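Hypothetical protein Atu2299 (Agrobacterium tumefaciens, PDB 2HLY) is of unknown function but belongs to the DUF2026 family, which is grouped with the papain-like (clan CA) peptidases, so a relationship to cysteine proteases is possible. Local coordinates at residues A129-L134 with D139-S144; W91-G96 with R122-M127; A61-G66 with P104-G109. All coordinates share one frame; numbering follows the deposited sequence.

Contact 1: A129-L134 with D139-S144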
ATOM      1  N   ALA A 129      -5.297  -9.826 -18.084  1.00 11.45           N
ATOM      2  CA  ALA A 129      -5.545  -9.032 -19.287  1.00 11.51           C
ATOM      3  C   ALA A 129      -6.566  -7.919 -19.100  1.00 11.96           C
ATOM      4  O   ALA A 129      -6.591  -6.954 -19.878  1.00 12.83           O
ATOM      5  CB  ALA A 129      -5.983  -9.954 -20.419  1.00 11.80           C
ATOM      6  N   SER A 130      -7.426  -8.076 -18.099  1.00 11.78           N
ATOM      7  CA  SER A 130      -8.576  -7.188 -17.909  1.00 12.25           C
ATOM      8  C   SER A 130      -9.279  -7.576 -16.625  1.00 12.70           C
ATOM      9  O   SER A 130      -8.923  -8.556 -15.981  1.00 12.04           O
ATOM     10  CB  SER A 130      -9.572  -7.388 -19.053  1.00 12.29           C
ATOM     11  OG  SER A 130     -10.262  -8.626 -18.888  1.00 13.72           O
ATOM     12  N   ILE A 131     -10.332  -6.833 -16.294  1.00 13.12           N
ATOM     13  CA  ILE A 131     -11.102  -7.116 -15.086  1.00 14.53           C
ATOM     14  C   ILE A 131     -11.973  -8.357 -15.282  1.00 15.12           C
ATOM     15  O   ILE A 131     -12.586  -8.845 -14.337  1.00 15.96           O
ATOM     16  CB  ILE A 131     -11.965  -5.906 -14.653  1.00 14.23           C
ATOM     17  CG1 ILE A 131     -13.010  -5.535 -15.720  1.00 15.01           C
ATOM     18  CG2 ILE A 131     -11.091  -4.698 -14.336  1.00 13.47           C
ATOM     19  CD1 ILE A 131     -14.061  -4.548 -15.184  1.00 15.92           C
ATOM     20  N   ASN A 132     -12.019  -8.850 -16.520  1.00 15.71           N
ATOM     21  CA  ASN A 132     -12.757 -10.068 -16.859  1.00 16.65           C
ATOM     22  C   ASN A 132     -11.880 -11.321 -16.920  1.00 16.44           C
ATOM     23  O   ASN A 132     -12.373 -12.418 -17.234  1.00 17.99           O
ATOM     24  CB  ASN A 132     -13.523  -9.880 -18.178  1.00 17.29           C
ATOM     25  CG  ASN A 132     -14.608  -8.825 -18.069  1.00 21.17           C
ATOM     26  OD1 ASN A 132     -14.771  -7.995 -18.963  1.00 26.84           O
ATOM     27  ND2 ASN A 132     -15.338  -8.835 -16.961  1.00 24.48           N
ATOM     28  N   ASP A 133     -10.592 -11.155 -16.611  1.00 15.45           N
ATOM     29  CA  ASP A 133      -9.599 -12.234 -16.663  1.00 14.96           C
ATOM     30  C   ASP A 133      -9.062 -12.511 -15.243  1.00 14.34           C
ATOM     31  O   ASP A 133      -7.872 -12.777 -15.063  1.00 15.26           O
ATOM     32  CB  ASP A 133      -8.457 -11.829 -17.621  1.00 14.87           C
ATOM     33  CG  ASP A 133      -7.403 -12.926 -17.817  1.00 16.14           C
ATOM     34  OD1 ASP A 133      -7.774 -14.126 -17.745  1.00 17.96           O
ATOM     35  OD2 ASP A 133      -6.211 -12.577 -18.040  1.00 16.99           O
ATOM     36  N   LEU A 134      -9.932 -12.431 -14.235  1.00 13.43           N
ATOM     37  CA  LEU A 134      -9.492 -12.595 -12.845  1.00 13.26           C
ATOM     38  C   LEU A 134     -10.052 -13.883 -12.252  1.00 13.36           C
ATOM     39  O   LEU A 134     -10.739 -13.886 -11.224  1.00 13.69           O
ATOM     40  CB  LEU A 134      -9.896 -11.378 -12.002  1.00 12.83           C
ATOM     41  CG  LEU A 134      -9.382 -10.030 -12.534  1.00 11.99           C
ATOM     42  CD1 LEU A 134     -10.062  -8.911 -11.756  1.00 12.93           C
ATOM     43  CD2 LEU A 134      -7.866  -9.941 -12.459  1.00 13.55           C
ATOM     44  N   ASP A 139      -4.994 -13.239  -8.836  1.00 10.36           N
ATOM     45  CA  ASP A 139      -5.032 -12.500 -10.108  1.00 10.53           C
ATOM     46  C   ASP A 139      -5.245 -11.011  -9.862  1.00  9.96           C
ATOM     47  O   ASP A 139      -5.945 -10.607  -8.933  1.00  9.62           O
ATOM     48  CB  ASP A 139      -6.161 -12.994 -11.003  1.00 11.35           C
ATOM     49  CG  ASP A 139      -5.777 -14.202 -11.842  1.00 15.47           C
ATOM     50  OD1 ASP A 139      -4.566 -14.450 -12.048  1.00 19.68           O
ATOM     51  OD2 ASP A 139      -6.705 -14.904 -12.305  1.00 16.68           O
ATOM     52  N   PHE A 140      -4.648 -10.193 -10.730  1.00  9.41           N
ATOM     53  CA  PHE A 140      -4.786  -8.753 -10.594  1.00  9.34           C
ATOM     54  C   PHE A 140      -4.731  -8.082 -11.939  1.00  8.63           C
ATOM     55  O   PHE A 140      -4.143  -8.606 -12.893  1.00  8.44           O
ATOM     56  CB  PHE A 140      -3.701  -8.160  -9.685  1.00  9.30           C
ATOM     57  CG  PHE A 140      -2.292  -8.222 -10.266  1.00  8.72           C
ATOM     58  CD1 PHE A 140      -1.665  -7.062 -10.694  1.00  9.08           C
ATOM     59  CD2 PHE A 140      -1.595  -9.425 -10.351  1.00  9.86           C
ATOM     60  CE1 PHE A 140      -0.355  -7.096 -11.215  1.00  9.96           C
ATOM     61  CE2 PHE A 140      -0.287  -9.464 -10.864  1.00  8.55           C
ATOM     62  CZ  PHE A 140       0.322  -8.315 -11.304  1.00 10.01           C
ATOM     63  N   PHE A 141      -5.380  -6.926 -12.014  1.00  8.53           N
ATOM     64  CA  PHE A 141      -5.312  -6.120 -13.219  1.00  8.48           C
ATOM     65  C   PHE A 141      -5.188  -4.662 -12.819  1.00  8.30           C
ATOM     66  O   PHE A 141      -5.944  -4.177 -11.972  1.00  8.84           O
ATOM     67  CB  PHE A 141      -6.538  -6.331 -14.118  1.00  9.35           C
ATOM     68  CG  PHE A 141      -6.551  -5.411 -15.301  1.00  9.27           C
ATOM     69  CD1 PHE A 141      -5.707  -5.642 -16.389  1.00 10.47           C
ATOM     70  CD2 PHE A 141      -7.381  -4.285 -15.307  1.00 10.06           C
ATOM     71  CE1 PHE A 141      -5.690  -4.754 -17.477  1.00 11.36           C
ATOM     72  CE2 PHE A 141      -7.381  -3.403 -16.393  1.00 11.52           C
ATOM     73  CZ  PHE A 141      -6.529  -3.627 -17.462  1.00 11.58           C
ATOM     74  N   TYR A 142      -4.247  -3.977 -13.458  1.00  8.32           N
ATOM     75  CA  TYR A 142      -4.014  -2.546 -13.248  1.00  8.85           C
ATOM     76  C   TYR A 142      -4.097  -1.774 -14.557  1.00  9.54           C
ATOM     77  O   TYR A 142      -3.567  -2.226 -15.593  1.00 10.73           O
ATOM     78  CB  TYR A 142      -2.600  -2.303 -12.737  1.00  8.74           C
ATOM     79  CG  TYR A 142      -2.240  -2.828 -11.380  1.00  8.40           C
ATOM     80  CD1 TYR A 142      -3.190  -2.976 -10.363  1.00 10.26           C
ATOM     81  CD2 TYR A 142      -0.914  -3.165 -11.105  1.00 10.75           C
ATOM     82  CE1 TYR A 142      -2.812  -3.435  -9.080  1.00  9.55           C
ATOM     83  CE2 TYR A 142      -0.532  -3.628  -9.845  1.00 11.96           C
ATOM     84  CZ  TYR A 142      -1.484  -3.769  -8.848  1.00  8.70           C
ATOM     85  OH  TYR A 142      -1.088  -4.191  -7.599  1.00  9.13           O
ATOM     86  N   ARG A 143      -4.741  -0.609 -14.508  1.00  9.89           N
ATOM     87  CA  ARG A 143      -4.586   0.378 -15.572  1.00 10.62           C
ATOM     88  C   ARG A 143      -4.131   1.679 -14.958  1.00 10.12           C
ATOM     89  O   ARG A 143      -4.914   2.370 -14.284  1.00 10.01           O
ATOM     90  CB  ARG A 143      -5.863   0.580 -16.383  1.00 11.06           C
ATOM     91  CG  ARG A 143      -5.638   1.554 -17.529  1.00 15.32           C
ATOM     92  CD  ARG A 143      -6.856   1.731 -18.395  1.00 20.21           C
ATOM     93  NE  ARG A 143      -7.951   2.371 -17.674  1.00 24.92           N
ATOM     94  CZ  ARG A 143      -9.136   1.799 -17.473  1.00 28.14           C
ATOM     95  NH1 ARG A 143      -9.381   0.584 -17.951  1.00 28.82           N
ATOM     96  NH2 ARG A 143     -10.084   2.444 -16.804  1.00 28.47           N
ATOM     97  N   SER A 144      -2.865   2.005 -15.201  1.00 10.90           N
ATOM     98  CA  SER A 144      -2.307   3.270 -14.768  1.00 11.97           C
ATOM     99  C   SER A 144      -3.018   4.429 -15.465  1.00 12.94           C
ATOM    100  O   SER A 144      -3.220   4.399 -16.679  1.00 13.61           O
ATOM    101  CB  SER A 144      -0.802   3.336 -15.064  1.00 13.35           C
ATOM    102  OG  SER A 144      -0.278   4.574 -14.600  1.00 14.27           O
TER
HETATM  103  O   HOH W   1      -4.700 -13.613 -14.845  1.00 35.75           O

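Contact 2: W91-G96 with R122-M127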
ATOM      1  N   TRP A  91      -0.821   1.777  -6.207  1.00  9.58           N
ATOM      2  CA  TRP A  91       0.020   0.611  -5.884  1.00  8.99           C
ATOM      3  C   TRP A  91       1.485   0.998  -6.124  1.00  9.11           C
ATOM      4  O   TRP A  91       1.781   2.147  -6.478  1.00  9.57           O
ATOM      5  CB  TRP A  91      -0.379  -0.580  -6.750  1.00  9.09           C
ATOM      6  CG  TRP A  91      -0.247  -0.322  -8.209  1.00  9.90           C
ATOM      7  CD1 TRP A  91       0.834  -0.575  -9.001  1.00 10.44           C
ATOM      8  CD2 TRP A  91      -1.249   0.247  -9.066  1.00 11.07           C
ATOM      9  NE1 TRP A  91       0.574  -0.202 -10.295  1.00 10.83           N
ATOM     10  CE2 TRP A  91      -0.697   0.311 -10.363  1.00 10.79           C
ATOM     11  CE3 TRP A  91      -2.559   0.695  -8.861  1.00 10.77           C
ATOM     12  CZ2 TRP A  91      -1.412   0.812 -11.458  1.00 10.00           C
ATOM     13  CZ3 TRP A  91      -3.269   1.206  -9.946  1.00 10.02           C
ATOM     14  CH2 TRP A  91      -2.698   1.245 -11.231  1.00  9.87           C
ATOM     15  N   VAL A  92       2.404   0.047  -5.937  1.00  8.66           N
ATOM     16  CA  VAL A  92       3.821   0.309  -6.183  1.00  9.47           C
ATOM     17  C   VAL A  92       4.318  -0.653  -7.249  1.00 10.09           C
ATOM     18  O   VAL A  92       3.918  -1.822  -7.267  1.00  9.87           O
ATOM     19  CB  VAL A  92       4.650   0.112  -4.895  1.00  9.66           C
ATOM     20  CG1 VAL A  92       6.130   0.342  -5.170  1.00 11.30           C
ATOM     21  CG2 VAL A  92       4.182   1.099  -3.849  1.00 11.04           C
ATOM     22  N   GLU A  93       5.162  -0.140  -8.150  1.00 10.24           N
ATOM     23  CA  GLU A  93       5.873  -0.968  -9.114  1.00 10.75           C
ATOM     24  C   GLU A  93       7.353  -0.818  -8.804  1.00 10.97           C
ATOM     25  O   GLU A  93       7.882   0.291  -8.810  1.00 11.63           O
ATOM     26  CB  GLU A  93       5.537  -0.521 -10.529  1.00 11.62           C
ATOM     27  CG  GLU A  93       4.051  -0.724 -10.806  1.00 12.35           C
ATOM     28  CD  GLU A  93       3.659  -0.527 -12.249  1.00 16.68           C
ATOM     29  OE1 GLU A  93       4.554  -0.250 -13.088  1.00 16.29           O
ATOM     30  OE2 GLU A  93       2.443  -0.642 -12.520  1.00 16.03           O
ATOM     31  N   ALA A  94       8.008  -1.929  -8.476  1.00 11.66           N
ATOM     32  CA  ALA A  94       9.408  -1.856  -8.059  1.00 12.34           C
ATOM     33  C   ALA A  94      10.175  -3.057  -8.550  1.00 13.84           C
ATOM     34  O   ALA A  94       9.842  -4.180  -8.191  1.00 13.05           O
ATOM     35  CB  ALA A  94       9.500  -1.775  -6.540  1.00 13.24           C
ATOM     36  N   ASP A  95      11.207  -2.821  -9.361  1.00 15.40           N
ATOM     37  CA  ASP A  95      12.093  -3.905  -9.800  1.00 16.86           C
ATOM     38  C   ASP A  95      11.279  -5.014 -10.479  1.00 16.06           C
ATOM     39  O   ASP A  95      11.621  -6.206 -10.373  1.00 17.07           O
ATOM     40  CB  ASP A  95      12.846  -4.470  -8.582  1.00 18.25           C
ATOM     41  CG  ASP A  95      14.324  -4.709  -8.846  1.00 22.48           C
ATOM     42  OD1 ASP A  95      14.860  -4.168  -9.837  1.00 29.01           O
ATOM     43  OD2 ASP A  95      14.952  -5.431  -8.041  1.00 26.67           O
ATOM     44  N   GLY A  96      10.200  -4.612 -11.153  1.00 15.06           N
ATOM     45  CA  GLY A  96       9.308  -5.533 -11.858  1.00 14.47           C
ATOM     46  C   GLY A  96       8.144  -6.052 -11.022  1.00 13.56           C
ATOM     47  O   GLY A  96       7.162  -6.557 -11.584  1.00 15.18           O
ATOM     48  N   ARG A 122       3.482  -9.515  -6.236  1.00  8.44           N
ATOM     49  CA  ARG A 122       3.478 -10.450  -7.377  1.00  9.61           C
ATOM     50  C   ARG A 122       4.210  -9.816  -8.564  1.00  9.42           C
ATOM     51  O   ARG A 122       4.238  -8.590  -8.685  1.00  9.31           O
ATOM     52  CB  ARG A 122       2.045 -10.808  -7.791  1.00  9.76           C
ATOM     53  CG  ARG A 122       1.168 -11.448  -6.696  1.00 10.97           C
ATOM     54  CD  ARG A 122      -0.056 -12.171  -7.290  1.00 11.28           C
ATOM     55  NE  ARG A 122       0.395 -13.265  -8.146  1.00 12.32           N
ATOM     56  CZ  ARG A 122      -0.128 -13.593  -9.333  1.00 12.83           C
ATOM     57  NH1 ARG A 122      -1.177 -12.935  -9.846  1.00 13.72           N
ATOM     58  NH2 ARG A 122       0.413 -14.579 -10.034  1.00 14.46           N
ATOM     59  N   PRO A 123       4.776 -10.641  -9.467  1.00 10.10           N
ATOM     60  CA  PRO A 123       5.455 -10.043 -10.618  1.00 10.02           C
ATOM     61  C   PRO A 123       4.466  -9.282 -11.509  1.00 10.09           C
ATOM     62  O   PRO A 123       3.371  -9.768 -11.768  1.00 10.19           O
ATOM     63  CB  PRO A 123       6.026 -11.259 -11.380  1.00 10.41           C
ATOM     64  CG  PRO A 123       6.072 -12.377 -10.354  1.00 11.49           C
ATOM     65  CD  PRO A 123       4.854 -12.114  -9.479  1.00 10.58           C
ATOM     66  N   LEU A 124       4.858  -8.101 -11.975  1.00 10.19           N
ATOM     67  CA  LEU A 124       4.000  -7.375 -12.921  1.00 10.48           C
ATOM     68  C   LEU A 124       3.741  -8.203 -14.177  1.00 10.66           C
ATOM     69  O   LEU A 124       2.667  -8.114 -14.798  1.00 11.38           O
ATOM     70  CB  LEU A 124       4.635  -6.034 -13.302  1.00 10.82           C
ATOM     71  CG  LEU A 124       4.393  -4.885 -12.332  1.00 13.53           C
ATOM     72  CD1 LEU A 124       5.380  -3.766 -12.627  1.00 17.45           C
ATOM     73  CD2 LEU A 124       2.967  -4.390 -12.461  1.00 16.05           C
ATOM     74  N   SER A 125       4.731  -9.024 -14.540  1.00 10.93           N
ATOM     75  CA  SER A 125       4.627  -9.912 -15.702  1.00 10.85           C
ATOM     76  C   SER A 125       3.486 -10.936 -15.576  1.00 11.03           C
ATOM     77  O   SER A 125       3.077 -11.541 -16.559  1.00 11.72           O
ATOM     78  CB  SER A 125       5.962 -10.628 -15.914  1.00 10.94           C
ATOM     79  OG  SER A 125       6.347 -11.326 -14.744  1.00 13.03           O
ATOM     80  N   ALA A 126       2.988 -11.126 -14.357  1.00  9.41           N
ATOM     81  CA  ALA A 126       1.864 -12.018 -14.092  1.00  9.08           C
ATOM     82  C   ALA A 126       0.483 -11.344 -14.212  1.00  9.43           C
ATOM     83  O   ALA A 126      -0.555 -11.999 -14.049  1.00  9.58           O
ATOM     84  CB  ALA A 126       2.024 -12.655 -12.701  1.00  8.47           C
ATOM     85  N   MET A 127       0.469 -10.044 -14.494  1.00 10.07           N
ATOM     86  CA  MET A 127      -0.803  -9.308 -14.583  1.00 10.19           C
ATOM     87  C   MET A 127      -1.789  -9.904 -15.575  1.00 10.37           C
ATOM     88  O   MET A 127      -1.420 -10.299 -16.691  1.00 10.54           O
ATOM     89  CB  MET A 127      -0.571  -7.838 -14.940  1.00  9.94           C
ATOM     90  CG  MET A 127      -1.818  -6.986 -14.694  1.00 10.27           C
ATOM     91  SD  MET A 127      -1.527  -5.260 -15.049  1.00 12.12           S
ATOM     92  CE  MET A 127      -1.735  -5.183 -16.816  1.00 15.84           C
TER

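Contact 3: A61-G66 with P104-G109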
ATOM      1  N   ALA A  61      -7.717  -0.538 -10.448  1.00 10.08           N
ATOM      2  CA  ALA A  61      -7.085  -1.770  -9.946  1.00  9.97           C
ATOM      3  C   ALA A  61      -8.157  -2.785  -9.586  1.00 10.24           C
ATOM      4  O   ALA A  61      -9.227  -2.417  -9.087  1.00 11.01           O
ATOM      5  CB  ALA A  61      -6.201  -1.492  -8.741  1.00 10.21           C
ATOM      6  N   ALA A  62      -7.876  -4.051  -9.861  1.00  8.76           N
ATOM      7  CA  ALA A  62      -8.812  -5.128  -9.522  1.00  9.16           C
ATOM      8  C   ALA A  62      -8.033  -6.345  -9.087  1.00  9.39           C
ATOM      9  O   ALA A  62      -6.975  -6.618  -9.640  1.00  8.93           O
ATOM     10  CB  ALA A  62      -9.676  -5.471 -10.709  1.00 10.75           C
ATOM     11  N   TYR A  63      -8.565  -7.069  -8.104  1.00  9.41           N
ATOM     12  CA  TYR A  63      -7.897  -8.246  -7.560  1.00  9.82           C
ATOM     13  C   TYR A  63      -8.896  -9.369  -7.384  1.00 10.24           C
ATOM     14  O   TYR A  63     -10.031  -9.117  -6.970  1.00 12.10           O
ATOM     15  CB  TYR A  63      -7.383  -7.935  -6.158  1.00  9.18           C
ATOM     16  CG  TYR A  63      -6.307  -6.895  -6.095  1.00  9.17           C
ATOM     17  CD1 TYR A  63      -4.983  -7.246  -6.380  1.00 10.12           C
ATOM     18  CD2 TYR A  63      -6.594  -5.575  -5.700  1.00  9.19           C
ATOM     19  CE1 TYR A  63      -3.962  -6.300  -6.313  1.00 10.27           C
ATOM     20  CE2 TYR A  63      -5.571  -4.614  -5.634  1.00  9.07           C
ATOM     21  CZ  TYR A  63      -4.263  -4.996  -5.937  1.00  9.86           C
ATOM     22  OH  TYR A  63      -3.228  -4.084  -5.872  1.00 10.66           O
ATOM     23  N   ASN A  64      -8.482 -10.601  -7.666  1.00 10.09           N
ATOM     24  CA  ASN A  64      -9.261 -11.736  -7.203  1.00 10.46           C
ATOM     25  C   ASN A  64      -8.645 -12.171  -5.884  1.00 11.01           C
ATOM     26  O   ASN A  64      -7.504 -12.620  -5.854  1.00 11.87           O
ATOM     27  CB  ASN A  64      -9.241 -12.890  -8.216  1.00 10.64           C
ATOM     28  CG  ASN A  64      -9.966 -14.124  -7.692  1.00 11.96           C
ATOM     29  OD1 ASN A  64      -9.928 -14.418  -6.487  1.00 13.18           O
ATOM     30  ND2 ASN A  64     -10.636 -14.849  -8.585  1.00 12.80           N
ATOM     31  N   LEU A  65      -9.386 -11.991  -4.794  1.00 11.57           N
ATOM     32  CA  LEU A  65      -8.894 -12.362  -3.480  1.00 12.66           C
ATOM     33  C   LEU A  65      -9.708 -13.534  -2.953  1.00 13.66           C
ATOM     34  O   LEU A  65     -10.802 -13.351  -2.417  1.00 14.29           O
ATOM     35  CB  LEU A  65      -8.931 -11.157  -2.536  1.00 13.21           C
ATOM     36  CG  LEU A  65      -8.175  -9.905  -3.034  1.00 13.91           C
ATOM     37  CD1 LEU A  65      -8.452  -8.727  -2.107  1.00 17.36           C
ATOM     38  CD2 LEU A  65      -6.673 -10.138  -3.234  1.00 16.36           C
ATOM     39  N   GLY A  66      -9.174 -14.734  -3.140  1.00 13.69           N
ATOM     40  CA  GLY A  66      -9.806 -15.951  -2.627  1.00 14.88           C
ATOM     41  C   GLY A  66     -11.171 -16.234  -3.228  1.00 15.59           C
ATOM     42  O   GLY A  66     -12.037 -16.819  -2.565  1.00 15.98           O
ATOM     43  N   PRO A 104      -3.315  -5.715   3.388  1.00  9.55           N
ATOM     44  CA  PRO A 104      -3.841  -6.197   4.694  1.00 11.16           C
ATOM     45  C   PRO A 104      -5.062  -5.417   5.215  1.00 12.71           C
ATOM     46  O   PRO A 104      -5.780  -5.923   6.095  1.00 14.67           O
ATOM     47  CB  PRO A 104      -2.627  -6.061   5.638  1.00 11.13           C
ATOM     48  CG  PRO A 104      -1.422  -6.140   4.699  1.00 10.80           C
ATOM     49  CD  PRO A 104      -1.884  -5.358   3.482  1.00  9.75           C
ATOM     50  N   ALA A 105      -5.292  -4.218   4.688  1.00 12.54           N
ATOM     51  CA  ALA A 105      -6.412  -3.381   5.092  1.00 13.20           C
ATOM     52  C   ALA A 105      -7.659  -3.604   4.239  1.00 13.77           C
ATOM     53  O   ALA A 105      -8.680  -2.941   4.453  1.00 15.01           O
ATOM     54  CB  ALA A 105      -6.005  -1.909   5.057  1.00 13.75           C
ATOM     55  N   PHE A 106      -7.583  -4.511   3.265  1.00 12.76           N
ATOM     56  CA  PHE A 106      -8.709  -4.717   2.346  1.00 13.61           C
ATOM     57  C   PHE A 106      -9.947  -5.318   3.013  1.00 14.45           C
ATOM     58  O   PHE A 106     -11.015  -5.366   2.400  1.00 14.75           O
ATOM     59  CB  PHE A 106      -8.307  -5.579   1.153  1.00 13.09           C
ATOM     60  CG  PHE A 106      -7.412  -4.888   0.143  1.00 11.68           C
ATOM     61  CD1 PHE A 106      -7.185  -3.507   0.171  1.00 12.80           C
ATOM     62  CD2 PHE A 106      -6.822  -5.635  -0.869  1.00 11.91           C
ATOM     63  CE1 PHE A 106      -6.363  -2.904  -0.796  1.00 12.24           C
ATOM     64  CE2 PHE A 106      -6.011  -5.030  -1.839  1.00 12.01           C
ATOM     65  CZ  PHE A 106      -5.779  -3.677  -1.792  1.00 11.51           C
ATOM     66  N   SER A 107      -9.817  -5.794   4.247  1.00 15.29           N
ATOM     67  CA  SER A 107     -10.996  -6.269   4.985  1.00 17.35           C
ATOM     68  C   SER A 107     -11.982  -5.140   5.288  1.00 17.46           C
ATOM     69  O   SER A 107     -13.188  -5.372   5.395  1.00 18.77           O
ATOM     70  CB  SER A 107     -10.575  -6.943   6.277  1.00 17.47           C
ATOM     71  OG  SER A 107      -9.505  -7.836   6.020  1.00 21.45           O
ATOM     72  N   GLU A 108     -11.470  -3.925   5.451  1.00 17.10           N
ATOM     73  CA  GLU A 108     -12.311  -2.782   5.784  1.00 17.30           C
ATOM     74  C   GLU A 108     -13.049  -2.338   4.541  1.00 16.30           C
ATOM     75  O   GLU A 108     -12.455  -2.205   3.469  1.00 17.02           O
ATOM     76  CB  GLU A 108     -11.471  -1.627   6.307  1.00 18.25           C
ATOM     77  CG  GLU A 108     -10.573  -1.980   7.469  1.00 22.68           C
ATOM     78  CD  GLU A 108      -9.830  -0.770   8.011  1.00 27.87           C
ATOM     79  OE1 GLU A 108     -10.461   0.301   8.170  1.00 31.12           O
ATOM     80  OE2 GLU A 108      -8.614  -0.894   8.281  1.00 31.18           O
ATOM     81  N   GLY A 109     -14.346  -2.122   4.684  1.00 15.26           N
ATOM     82  CA  GLY A 109     -15.147  -1.594   3.593  1.00 14.27           C
ATOM     83  C   GLY A 109     -15.635  -2.651   2.617  1.00 13.87           C
ATOM     84  O   GLY A 109     -16.258  -2.323   1.612  1.00 13.24           O
TER

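Contact 1: A129-L134 with D139-S144
An ST turn overlaid on a type I beta turn, Ser130 to Asp133, lies against the first residues of edge strand 140-144, with the Phe141 ring as the main surface between them. Ser130 CA sits over one face of that ring, 3.7 Å from its centroid and 15° off the normal, a CH-pi contact. With CG anti to the backbone N (chi1 174°), Phe141 reaches out from the strand to the backbone of the turn. Ile131 adds its CG2 branch obliquely, 3.9 Å from Phe141 CD2. Farther along, Leu134 lays CD2 against the strand backbone, 3.7 Å from Phe140 N, and also meets Asp139 CB.

The turn holds its own shape: Ser130 OG accepts from Asn132 N at 3.0 Å, and Asp133 OD2 takes Ala129 N at 2.9 Å through its anti lone pair. Asp139 OD2 is bonded to Gln136 N in the connecting loop, while a water touches Asp133 O and, weakly, Asp139 OD1. Beside it in the sheet, strand 60-65 pairs through its backbone, Ala62 with Phe141 and Asn64 with Asp139. The whole is a loop folding back on the strand it leads into, at the border of a three-stranded antiparallel sheet.

Contact 2: W91-G96 with R122-M127
Leu124 lays its two methyl groups across the side chain of Glu93, the two side chains crossing at about a right angle. The contact belongs to a four-stranded antiparallel sheet: segment 91-96 runs from strand 89-94 into the tight connection to strand 97-100, while residues 122-127 leave edge strand 120-123 through a short 3-10 segment. CD1 of Leu124 lies 3.8 Å from Glu93 CG and closer still, 3.6 Å, to Glu93 OE1; CD2 lies nearer the other oxygen, 3.8 Å from Glu93 OE2.

The carboxylate is held on both oxygens. Trp91 NE1 donates to Glu93 OE2 at 2.9 Å with an N-H...O angle of 175°, the acceptor lying in the plane of the indole and the donor approaching the anti side of OE2, tilted 22° out of the carboxylate plane. Lys57 of strand 54-58 forms a salt bridge with OE1, which would be expected to stabilise the negative charge. Glu93, extended beyond CG, leaves the strand on the same side as Trp91 two residues earlier and so runs its carboxylate to the indole NE1. That indole in turn stacks with the Tyr142 ring.

At the other end, Gly96 closes the strand connection with its carbonyl turned to the start of the 3-10 segment, whose backbone is tied by Ala126 N to Pro123 O and Met127 N to Leu124 O. Gly96 O lies against the base of the leucine side chain, 3.1 Å from Leu124 CB, and accepts the backbone bond from Leu124 N at 2.8 Å, with an N-H...O angle of 160°.

Contact 3: A61-G66 with P104-G109
The hydrophobic core beside the three-stranded antiparallel sheet takes in Phe106, which projects from a type I beta turn, Ala105 to Glu108, toward Tyr63 and Leu65 on central strand 60-65. The turn lies in the long loop between strands 97-100 and 120-123, and its backbone stays well clear of the sheet: the nearest CA atoms, those of Leu65 and Phe106, are 9.6 Å apart. The aromatic side chain bridges that gap.

Tyr63 and Leu65 alternate with Ala62 and Asn64 along the strand, so both point to the face where Phe106 arrives. The two rings meet obliquely, with planes at 44° and centroids 5.6 Å apart, and the closest approach joins Tyr63 CE2 to Phe106 CE2 at 3.8 Å. Phe106 CG lies anti to its carbonyl carbon (chi1 -73°), an orientation that carries the ring from the turn to the strand.

All three residues are buried, and the contact between the segments is wholly apolar. Tyr63 nevertheless finds a partner for its hydroxyl in Tyr142 OH on the neighbouring strand 140-144, and its ring also packs edge-to-face with Phe120. Phe72 and Leu70 of strand 68-72 continue the apolar surroundings of Phe106, and Val115 touches both Phe106 and Leu65. Beside the aromatic pair, Leu65 crosses Phe106 at about a right angle, its CD1 methyl 3.7 Å from Phe106 CD2.

Each contact has one segment or both on one of two antiparallel sheets. Contacts 1 and 3 share the three-stranded one; their centres are about 14 Å apart, and Leu134 O lies 2.8 Å from Asn64 ND2, a probable hydrogen bond. Contact 2 belongs to the four-stranded sheet, its centre about 13 Å from that of contact 1. Met127, in the loop after strand 120-123, packs on strand 140-144, its SD 3.4 Å from Tyr142 N. Contacts 2 and 3, about 17 Å between centres, barely touch, through Trp91 CZ3 and Ala61 CB at 4.2 Å. Tyr142 ties the three together: its ring, stacked on Trp91, joins the sheets, and its OH is 2.8 Å from Tyr63 OH of contact 3, a probable hydrogen bond.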